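Local structure of putative glycosyltransferase (Mannosyltransferase) involved in glycosylating the PBCV-1 major capsid protein (Paramecium bursaria Chlorella virus 1, 2P6W) at residues A131-I134 against E135-V138; Y158-V161 against F162-P166. The protein probably transfers a sugar from a nucleotide-sugar donor during glycosylation of the viral major capsid protein, this manganese-binding chain being its N-terminal GT-A-type domain. All blocks are in the same frame, centred on the assembly; numbering follows the deposited sequence.

Contact 1: residues A131-I134 against E135-V138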
ATOM      1  N   ALA A 131      -4.641  10.332  10.625  1.00 20.59           N
ATOM      2  CA  ALA A 131      -5.148  10.591   9.273  1.00 20.29           C
ATOM      3  C   ALA A 131      -6.312   9.669   8.894  1.00 19.94           C
ATOM      4  O   ALA A 131      -6.737   9.651   7.732  1.00 20.60           O
ATOM      5  CB  ALA A 131      -4.025  10.486   8.234  1.00 20.60           C
ATOM      6  N   LEU A 132      -6.865   8.932   9.862  1.00 20.59           N
ATOM      7  CA  LEU A 132      -8.008   8.071   9.527  1.00 20.77           C
ATOM      8  C   LEU A 132      -9.197   8.889   9.030  1.00 20.96           C
ATOM      9  O   LEU A 132      -9.898   8.463   8.107  1.00 21.00           O
ATOM     10  CB  LEU A 132      -8.435   7.234  10.725  1.00 21.67           C
ATOM     11  CG  LEU A 132      -7.531   6.052  11.047  1.00 22.49           C
ATOM     12  CD1 LEU A 132      -7.975   5.462  12.384  1.00 22.42           C
ATOM     13  CD2 LEU A 132      -7.542   4.969   9.960  1.00 23.99           C
ATOM     14  N   GLU A 133      -9.408  10.069   9.607  1.00 20.49           N
ATOM     15  CA  GLU A 133     -10.548  10.891   9.172  1.00 21.42           C
ATOM     16  C   GLU A 133     -10.300  11.454   7.776  1.00 21.20           C
ATOM     17  O   GLU A 133     -11.235  11.680   7.000  1.00 22.19           O
ATOM     18  CB  GLU A 133     -10.807  11.992  10.197  1.00 21.66           C
ATOM     19  CG  GLU A 133     -11.423  11.427  11.471  1.00 21.27           C
ATOM     20  CD  GLU A 133     -12.855  11.000  11.254  1.00 23.78           C
ATOM     21  OE1 GLU A 133     -13.639  11.811  10.711  1.00 24.04           O
ATOM     22  OE2 GLU A 133     -13.189   9.854  11.629  1.00 22.31           O
ATOM     23  N   ILE A 134      -9.026  11.647   7.453  1.00 21.30           N
ATOM     24  CA  ILE A 134      -8.648  12.046   6.095  1.00 20.81           C
ATOM     25  C   ILE A 134      -8.951  10.948   5.095  1.00 21.10           C
ATOM     26  O   ILE A 134      -9.506  11.216   4.025  1.00 21.77           O
ATOM     27  CB  ILE A 134      -7.163  12.425   5.999  1.00 20.72           C
ATOM     28  CG1 ILE A 134      -6.906  13.682   6.843  1.00 20.09           C
ATOM     29  CG2 ILE A 134      -6.772  12.621   4.531  1.00 20.07           C
ATOM     30  CD1 ILE A 134      -5.446  14.138   6.874  1.00 21.70           C
ATOM     31  N   GLU A 135      -8.600   9.709   5.439  1.00 20.41           N
ATOM     32  CA  GLU A 135      -8.905   8.593   4.542  1.00 20.19           C
ATOM     33  C   GLU A 135     -10.418   8.459   4.317  1.00 20.46           C
ATOM     34  O   GLU A 135     -10.866   8.083   3.235  1.00 21.03           O
ATOM     35  CB  GLU A 135      -8.325   7.306   5.089  1.00 20.23           C
ATOM     36  CG  GLU A 135      -6.802   7.281   4.980  1.00 20.61           C
ATOM     37  CD  GLU A 135      -6.350   7.039   3.543  1.00 21.72           C
ATOM     38  OE1 GLU A 135      -6.908   6.142   2.885  1.00 22.47           O
ATOM     39  OE2 GLU A 135      -5.445   7.738   3.057  1.00 23.29           O
ATOM     40  N   LYS A 136     -11.203   8.763   5.344  1.00 20.26           N
ATOM     41  CA  LYS A 136     -12.646   8.765   5.183  1.00 21.13           C
ATOM     42  C   LYS A 136     -13.068   9.748   4.091  1.00 20.95           C
ATOM     43  O   LYS A 136     -13.950   9.440   3.280  1.00 21.02           O
ATOM     44  CB  LYS A 136     -13.362   9.116   6.490  1.00 21.68           C
ATOM     45  CG  LYS A 136     -13.415   7.995   7.498  1.00 22.21           C
ATOM     46  CD  LYS A 136     -14.300   8.383   8.688  1.00 23.59           C
ATOM     47  CE  LYS A 136     -14.254   7.366   9.823  1.00 25.47           C
ATOM     48  NZ  LYS A 136     -15.128   7.835  10.948  1.00 26.83           N
ATOM     49  N   ILE A 137     -12.424  10.914   4.058  1.00 21.04           N
ATOM     50  CA  ILE A 137     -12.700  11.881   3.005  1.00 20.86           C
ATOM     51  C   ILE A 137     -12.244  11.372   1.638  1.00 20.75           C
ATOM     52  O   ILE A 137     -12.973  11.495   0.648  1.00 20.96           O
ATOM     53  CB  ILE A 137     -12.064  13.264   3.320  1.00 21.50           C
ATOM     54  CG1 ILE A 137     -12.658  13.838   4.612  1.00 23.26           C
ATOM     55  CG2 ILE A 137     -12.290  14.212   2.173  1.00 21.79           C
ATOM     56  CD1 ILE A 137     -14.139  14.081   4.545  1.00 25.28           C
ATOM     57  N   VAL A 138     -11.069  10.746   1.587  1.00 20.02           N
ATOM     58  CA  VAL A 138     -10.573  10.203   0.324  1.00 19.30           C
ATOM     59  C   VAL A 138     -11.598   9.220  -0.224  1.00 19.43           C
ATOM     60  O   VAL A 138     -11.968   9.295  -1.381  1.00 20.37           O
ATOM     61  CB  VAL A 138      -9.257   9.470   0.514  1.00 19.81           C
ATOM     62  CG1 VAL A 138      -8.849   8.710  -0.770  1.00 20.76           C
ATOM     63  CG2 VAL A 138      -8.168  10.458   0.896  1.00 20.15           C
TER
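K136 lies alongside E133 on the first turns of helix 132-140, both side chains pointing the same way and ending in a salt bridge. Taken from its root, K136 starts with CB against the backbone, K136 CB being 3.4 Å from E133 O, while CG lies near L132 O. CG stands anti to the carbonyl carbon (chi1 -77°) and the chain is extended from there, which carries it along the flank of E133. K136 CD passes 3.5 Å from E133 OE2 and CE closes in on the same oxygen. At the tip K136 NZ donates to E133 OE2 at 2.9 Å, meeting it on the syn side and 18° out of the carboxylate plane. E133 meets it by bending at chi2 (-72°), which brings its carboxylate alongside the outer part of the lysine chain.

Along the same turns the backbone winds as an alpha-helix. A131, at the N-cap position, accepts from the next turn through its carbonyl, E135 N to A131 O being 3.0 Å, and V138 N bonds I134 O at 2.9 Å. Next to that bond I134 CG2 and V138 CG2 make a loose apolar contact at 4.5 Å, on the side that faces helix 153-164.

E135 turns the other way. E135 CG packs 3.6 Å from A131 O, and the buried carboxylate is held by Y107 OH, S60 OG and a salt bridge to K125, close to R59 of the UDP-glucose site. The helix thus splits its charges: an exposed i to i+3 ion pair, probably weakened by solvent, and a buried carboxylate tied down by a lysine and two hydroxyls.

Contact 2: residues Y158-V161 against F162-P166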
ATOM      1  N   TYR A 158      -2.350  12.814  -3.685  1.00 19.58           N
ATOM      2  CA  TYR A 158      -1.358  13.797  -4.092  1.00 19.82           C
ATOM      3  C   TYR A 158      -1.906  15.225  -4.304  1.00 20.66           C
ATOM      4  O   TYR A 158      -1.244  16.226  -3.932  1.00 20.76           O
ATOM      5  CB  TYR A 158      -0.600  13.305  -5.326  1.00 20.79           C
ATOM      6  CG  TYR A 158       0.636  14.113  -5.615  1.00 20.58           C
ATOM      7  CD1 TYR A 158       1.761  14.022  -4.794  1.00 22.34           C
ATOM      8  CD2 TYR A 158       0.679  14.987  -6.714  1.00 22.50           C
ATOM      9  CE1 TYR A 158       2.908  14.764  -5.070  1.00 23.31           C
ATOM     10  CE2 TYR A 158       1.825  15.726  -6.995  1.00 21.85           C
ATOM     11  CZ  TYR A 158       2.918  15.621  -6.167  1.00 22.81           C
ATOM     12  OH  TYR A 158       4.057  16.346  -6.434  1.00 25.23           O
ATOM     13  N   GLU A 159      -3.085  15.315  -4.912  1.00 19.99           N
ATOM     14  CA  GLU A 159      -3.642  16.600  -5.357  1.00 20.74           C
ATOM     15  C   GLU A 159      -4.759  17.178  -4.494  1.00 20.67           C
ATOM     16  O   GLU A 159      -5.054  18.395  -4.598  1.00 21.59           O
ATOM     17  CB  GLU A 159      -4.119  16.493  -6.797  1.00 20.78           C
ATOM     18  CG  GLU A 159      -2.991  16.201  -7.799  1.00 21.32           C
ATOM     19  CD  GLU A 159      -3.477  16.134  -9.231  1.00 23.07           C
ATOM     20  OE1 GLU A 159      -4.383  16.921  -9.586  1.00 28.28           O
ATOM     21  OE2 GLU A 159      -2.967  15.281  -9.999  1.00 21.76           O
ATOM     22  N   TYR A 160      -5.401  16.332  -3.683  1.00 20.26           N
ATOM     23  CA  TYR A 160      -6.421  16.810  -2.754  1.00 20.44           C
ATOM     24  C   TYR A 160      -5.872  16.853  -1.320  1.00 20.57           C
ATOM     25  O   TYR A 160      -5.969  17.876  -0.639  1.00 19.85           O
ATOM     26  CB  TYR A 160      -7.688  15.949  -2.818  1.00 21.03           C
ATOM     27  CG  TYR A 160      -8.857  16.559  -2.096  1.00 21.84           C
ATOM     28  CD1 TYR A 160      -9.757  17.375  -2.772  1.00 22.14           C
ATOM     29  CD2 TYR A 160      -9.058  16.327  -0.737  1.00 22.34           C
ATOM     30  CE1 TYR A 160     -10.821  17.950  -2.109  1.00 23.21           C
ATOM     31  CE2 TYR A 160     -10.122  16.894  -0.063  1.00 22.01           C
ATOM     32  CZ  TYR A 160     -11.000  17.701  -0.749  1.00 22.90           C
ATOM     33  OH  TYR A 160     -12.068  18.279  -0.092  1.00 23.92           O
ATOM     34  N   VAL A 161      -5.290  15.746  -0.868  1.00 20.65           N
ATOM     35  CA  VAL A 161      -4.866  15.673   0.538  1.00 20.70           C
ATOM     36  C   VAL A 161      -3.615  16.500   0.792  1.00 21.41           C
ATOM     37  O   VAL A 161      -3.580  17.355   1.687  1.00 20.89           O
ATOM     38  CB  VAL A 161      -4.629  14.213   1.007  1.00 20.90           C
ATOM     39  CG1 VAL A 161      -4.061  14.182   2.415  1.00 20.55           C
ATOM     40  CG2 VAL A 161      -5.950  13.436   0.973  1.00 21.39           C
ATOM     41  N   PHE A 162      -2.578  16.243  -0.001  1.00 20.85           N
ATOM     42  CA  PHE A 162      -1.289  16.872   0.282  1.00 21.26           C
ATOM     43  C   PHE A 162      -1.347  18.418   0.382  1.00 21.60           C
ATOM     44  O   PHE A 162      -0.777  18.989   1.321  1.00 22.45           O
ATOM     45  CB  PHE A 162      -0.218  16.416  -0.720  1.00 21.39           C
ATOM     46  CG  PHE A 162       0.341  15.034  -0.450  1.00 21.51           C
ATOM     47  CD1 PHE A 162      -0.160  14.223   0.575  1.00 22.60           C
ATOM     48  CD2 PHE A 162       1.351  14.528  -1.274  1.00 21.52           C
ATOM     49  CE1 PHE A 162       0.371  12.931   0.792  1.00 22.32           C
ATOM     50  CE2 PHE A 162       1.867  13.257  -1.061  1.00 21.75           C
ATOM     51  CZ  PHE A 162       1.390  12.468  -0.030  1.00 22.13           C
ATOM     52  N   PRO A 163      -2.027  19.100  -0.565  1.00 21.78           N
ATOM     53  CA  PRO A 163      -2.107  20.566  -0.433  1.00 21.81           C
ATOM     54  C   PRO A 163      -2.711  21.050   0.868  1.00 21.39           C
ATOM     55  O   PRO A 163      -2.407  22.167   1.302  1.00 22.27           O
ATOM     56  CB  PRO A 163      -2.992  20.975  -1.608  1.00 21.21           C
ATOM     57  CG  PRO A 163      -2.765  19.924  -2.621  1.00 22.53           C
ATOM     58  CD  PRO A 163      -2.671  18.648  -1.812  1.00 21.87           C
ATOM     59  N   ARG A 164      -3.531  20.212   1.498  1.00 20.67           N
ATOM     60  CA  ARG A 164      -4.250  20.615   2.697  1.00 20.86           C
ATOM     61  C   ARG A 164      -3.507  20.299   3.992  1.00 21.05           C
ATOM     62  O   ARG A 164      -3.948  20.727   5.070  1.00 20.97           O
ATOM     63  CB  ARG A 164      -5.634  19.955   2.700  1.00 20.12           C
ATOM     64  CG  ARG A 164      -6.634  20.537   1.676  1.00 20.15           C
ATOM     65  CD  ARG A 164      -7.876  19.654   1.552  1.00 21.07           C
ATOM     66  NE  ARG A 164      -8.922  20.318   0.772  1.00 23.04           N
ATOM     67  CZ  ARG A 164      -8.880  20.498  -0.544  1.00 25.10           C
ATOM     68  NH1 ARG A 164      -7.855  20.042  -1.255  1.00 23.49           N
ATOM     69  NH2 ARG A 164      -9.869  21.146  -1.162  1.00 24.29           N
ATOM     70  N   ILE A 165      -2.401  19.551   3.886  1.00 20.86           N
ATOM     71  CA  ILE A 165      -1.574  19.174   5.047  1.00 21.55           C
ATOM     72  C   ILE A 165      -0.074  19.483   4.810  1.00 22.16           C
ATOM     73  O   ILE A 165       0.800  18.604   4.932  1.00 20.88           O
ATOM     74  CB  ILE A 165      -1.819  17.694   5.484  1.00 21.40           C
ATOM     75  CG1 ILE A 165      -1.571  16.728   4.314  1.00 21.97           C
ATOM     76  CG2 ILE A 165      -3.266  17.505   5.997  1.00 22.15           C
ATOM     77  CD1 ILE A 165      -1.318  15.278   4.755  1.00 22.19           C
ATOM     78  N   PRO A 166       0.237  20.752   4.502  1.00 22.59           N
ATOM     79  CA  PRO A 166       1.614  21.105   4.187  1.00 23.35           C
ATOM     80  C   PRO A 166       2.541  20.709   5.331  1.00 23.07           C
ATOM     81  O   PRO A 166       2.223  20.941   6.510  1.00 23.58           O
ATOM     82  CB  PRO A 166       1.556  22.634   4.040  1.00 23.28           C
ATOM     83  CG  PRO A 166       0.374  23.036   4.847  1.00 22.78           C
ATOM     84  CD  PRO A 166      -0.623  21.946   4.529  1.00 23.01           C
TER
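The guanidinium of R164 lies flat on one face of the Y160 ring, the two planes only 8° apart and their centres 3.6 Å from each other. NH1 stands over the middle of the ring, CZ faces Y160 CZ, and NH2 reaches toward CE1. With R164 CZ over the face of the Y160 ring the stack is also a cation-pi contact. W147 meets the same tyrosine edge-to-face. A second aromatic pair, Y158 and F162, touches rim to rim with planes at 67°, Y158 CD1 coming 3.6 Å from F162 CD2. At the edge of the F162 ring, near its plane, is the carbonyl carbon of V161, and the ring also stacks with Y169.

What fixes the arginine is a second grip: R164 NH1 donates to Y160 O at 2.9 Å, so ring and carbonyl of one residue hold the same group. The R164 chain runs extended from CG to NE, with R164 CD crossing 3.4 Å from Y160 O on the way. V161 O takes R164 N at 2.9 Å, a donor well above its carbonyl plane, and receives a weak bond from I165 N. On the inner side I165 CG1 sits between its own backbone N and carbonyl carbon (chi1 56°), which turns I165 CD1 onto V161 CG1 at 3.8 Å.

P163 has no N-H to give, and its ring instead packs against the preceding turn, P163 CG lying 3.4 Å from E159 O. Helix 153-164 widens to a pi-type turn at 158-161, kinks at P163 and frays into i to i+3 bonds at its C-terminal end, before the chain runs on toward strand 169-172, an outermost strand of the six-stranded mixed sheet.

How the contacts relate
Contacts 1 and 2 sit on consecutive helices, 132-140 and 153-164, with centres about 12 Å apart, and their apolar sides pack together. V161 CG2 lies 3.7 Å from both I134 CG2 and V138 CG2, I165 adds to this seam, and I137 touches the Y160 ring. Each contact is partly buried, with an inner side turned to Y107 of strand 107-110 and an exposed outer one. Contact 1 is at a helix start and carries its outer charge as a lysine-glutamate pair; contact 2 is at a helix end and lays its arginine on an aromatic ring. Both bury apolar side chains, but contact 1 also buries a carboxylate with polar partners, whereas the buried side chains of contact 2, V161 and F162, are apolar.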